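Local coordinates for protein cryptochrome DASH, chloroplastic/mitochondrial (Arabidopsis thaliana, PDB 2J4D) that binds FAD and a methenyltetrahydrofolate light antenna and repairs cyclobutane pyrimidine dimers in single-stranded DNA, with a possible role as a blue-light photoreceptor, at residues L58-S63 / T138-K143. Numbering follows the deposited sequence.
Sequences LYKAWS and TVFAHK
Phe140 carries the contact from the strand side, its ring laid against the backbone of the helix where Lys60 runs into Ala61. One face of the ring looks at the peptide that joins these two residues: Ala61 N sits over the ring centre, 4.1 Å above the plane, and Lys60 C is displaced toward the rim. CG of Phe140 stands beside its own backbone N and anti to its carbonyl carbon (chi1 -79°), which carries the ring across to the helix. Ala61 supplies apolar contacts over the CD2 part of that same face: its CA lies 3.6 Å from Phe140 CD2 and its CB is 3.8 Å from that same ring atom. The CA atoms of Ala61 and Phe140 are 6.3 Å apart, the nearest between the two segments.

The geometry is that of the Rossmann-like alpha/beta domain of photolyases and cryptochromes: helix 56-63 packs on a parallel sheet in which strand 138-142 runs between strands 41-46 and 168-172. Phe140 hydrogen-bonds through its backbone to Ile43 and Trp45, while its side chain also touches Thr42, Glu170 and Ser64. The contact joins helix 56-63 to strand 138-142, well away from the flavin and folate pockets.

Lys60 adds a more exposed border. With CG anti to the backbone N (chi1 -178°), the root of its side chain crosses the CE1-CZ rim of the ring at a slant, on the face turned to the helix, with CB 4.0 Å from Phe140 CE1, before the chain turns its end away. At the far end of the strand His142 links indirectly to the helix start: its NE2 and Leu58 N are both hydrogen-bonded to Asn55 OD1, and its ND1 hydrogen-bonds to Ile172 O.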
loop_
_atom_site.group_PDB
_atom_site.type_symbol
_atom_site.label_atom_id
_atom_site.label_comp_id
_atom_site.label_asym_id
_atom_site.label_seq_id
_atom_site.Cartn_x
_atom_site.Cartn_y
_atom_site.Cartn_z
ATOM N N LEU A 58 19.096 1.822 -0.710
ATOM C CA LEU A 58 19.907 1.655 -1.911
ATOM C C LEU A 58 21.052 2.666 -1.897
ATOM O O LEU A 58 22.199 2.333 -2.196
ATOM C CB LEU A 58 19.052 1.882 -3.160
ATOM C CG LEU A 58 19.788 1.954 -4.503
ATOM C CD1 LEU A 58 20.509 0.643 -4.766
ATOM C CD2 LEU A 58 18.793 2.241 -5.625
ATOM N N TYR A 59 20.748 3.912 -1.551
ATOM C CA TYR A 59 21.803 4.917 -1.515
ATOM C C TYR A 59 22.891 4.571 -0.494
ATOM O O TYR A 59 24.083 4.664 -0.793
ATOM C CB TYR A 59 21.246 6.305 -1.180
ATOM C CG TYR A 59 22.317 7.366 -1.262
ATOM C CD1 TYR A 59 22.625 7.978 -2.475
ATOM C CD2 TYR A 59 23.095 7.682 -0.150
ATOM C CE1 TYR A 59 23.683 8.874 -2.582
ATOM C CE2 TYR A 59 24.157 8.572 -0.248
ATOM C CZ TYR A 59 24.446 9.161 -1.468
ATOM O OH TYR A 59 25.517 10.014 -1.579
ATOM N N LYS A 60 22.486 4.187 0.712
ATOM C CA LYS A 60 23.456 3.860 1.759
ATOM C C LYS A 60 24.277 2.624 1.409
ATOM O O LYS A 60 25.467 2.535 1.743
ATOM C CB LYS A 60 22.737 3.669 3.099
ATOM C CG LYS A 60 23.652 3.363 4.286
ATOM C CD LYS A 60 24.779 4.382 4.447
ATOM C CE LYS A 60 25.457 4.270 5.814
ATOM N NZ LYS A 60 24.968 5.306 6.777
ATOM N N ALA A 61 23.642 1.674 0.735
ATOM C CA ALA A 61 24.320 0.449 0.320
ATOM C C ALA A 61 25.403 0.796 -0.702
ATOM O O ALA A 61 26.546 0.335 -0.615
ATOM C CB ALA A 61 23.319 -0.510 -0.294
ATOM N N TRP A 62 25.031 1.620 -1.672
ATOM C CA TRP A 62 25.943 2.042 -2.723
ATOM C C TRP A 62 27.119 2.855 -2.196
ATOM O O TRP A 62 28.262 2.621 -2.580
ATOM C CB TRP A 62 25.177 2.868 -3.756
ATOM C CG TRP A 62 26.044 3.524 -4.784
ATOM C CD1 TRP A 62 26.650 2.928 -5.856
ATOM C CD2 TRP A 62 26.387 4.910 -4.848
ATOM N NE1 TRP A 62 27.346 3.865 -6.587
ATOM C CE2 TRP A 62 27.203 5.088 -5.989
ATOM C CE3 TRP A 62 26.084 6.023 -4.051
ATOM C CZ2 TRP A 62 27.719 6.336 -6.353
ATOM C CZ3 TRP A 62 26.599 7.266 -4.414
ATOM C CH2 TRP A 62 27.408 7.408 -5.556
ATOM N N SER A 63 26.841 3.799 -1.308
ATOM C CA SER A 63 27.889 4.661 -0.784
ATOM C C SER A 63 28.796 4.012 0.254
ATOM O O SER A 63 29.830 4.571 0.608
ATOM C CB SER A 63 27.278 5.942 -0.202
ATOM O OG SER A 63 26.414 5.645 0.875
ATOM N N THR A 138 27.716 -6.126 5.027
ATOM C CA THR A 138 26.439 -5.665 5.543
ATOM C C THR A 138 25.257 -6.086 4.682
ATOM O O THR A 138 25.413 -6.464 3.521
ATOM C CB THR A 138 26.414 -4.136 5.570
ATOM O OG1 THR A 138 26.720 -3.656 4.254
ATOM C CG2 THR A 138 27.438 -3.579 6.531
ATOM N N VAL A 139 24.074 -6.033 5.285
ATOM C CA VAL A 139 22.827 -6.293 4.581
ATOM C C VAL A 139 21.995 -5.067 4.957
ATOM O O VAL A 139 21.744 -4.823 6.141
ATOM C CB VAL A 139 22.094 -7.554 5.073
ATOM C CG1 VAL A 139 20.732 -7.659 4.370
ATOM C CG2 VAL A 139 22.928 -8.798 4.787
ATOM N N PHE A 140 21.616 -4.285 3.953
ATOM C CA PHE A 140 20.812 -3.080 4.143
ATOM C C PHE A 140 19.356 -3.366 3.790
ATOM O O PHE A 140 19.073 -4.113 2.856
ATOM C CB PHE A 140 21.318 -1.957 3.230
ATOM C CG PHE A 140 22.544 -1.263 3.743
ATOM C CD1 PHE A 140 22.440 -0.283 4.721
ATOM C CD2 PHE A 140 23.805 -1.601 3.262
ATOM C CE1 PHE A 140 23.579 0.356 5.216
ATOM C CE2 PHE A 140 24.948 -0.971 3.748
ATOM C CZ PHE A 140 24.834 0.011 4.728
ATOM N N ALA A 141 18.439 -2.762 4.537
ATOM C CA ALA A 141 17.018 -2.928 4.272
ATOM C C ALA A 141 16.268 -1.821 4.989
ATOM O O ALA A 141 16.808 -1.166 5.883
ATOM C CB ALA A 141 16.536 -4.285 4.765
ATOM N N HIS A 142 15.025 -1.603 4.584
ATOM C CA HIS A 142 14.209 -0.596 5.233
ATOM C C HIS A 142 13.596 -1.205 6.475
ATOM O O HIS A 142 13.249 -2.384 6.494
ATOM C CB HIS A 142 13.112 -0.107 4.291
ATOM C CG HIS A 142 13.582 0.942 3.339
ATOM N ND1 HIS A 142 13.967 2.200 3.753
ATOM C CD2 HIS A 142 13.747 0.920 1.997
ATOM C CE1 HIS A 142 14.349 2.908 2.704
ATOM N NE2 HIS A 142 14.225 2.155 1.625
ATOM N N LYS A 143 13.471 -0.387 7.511
ATOM C CA LYS A 143 12.897 -0.810 8.780
ATOM C C LYS A 143 11.386 -0.923 8.650
ATOM O O LYS A 143 10.745 -0.053 8.055
ATOM C CB LYS A 143 13.221 0.230 9.855
ATOM C CG LYS A 143 12.719 -0.121 11.260
ATOM C CD LYS A 143 13.660 -1.117 11.941
ATOM C CE LYS A 143 13.134 -1.541 13.308
ATOM N NZ LYS A 143 11.928 -2.410 13.171
#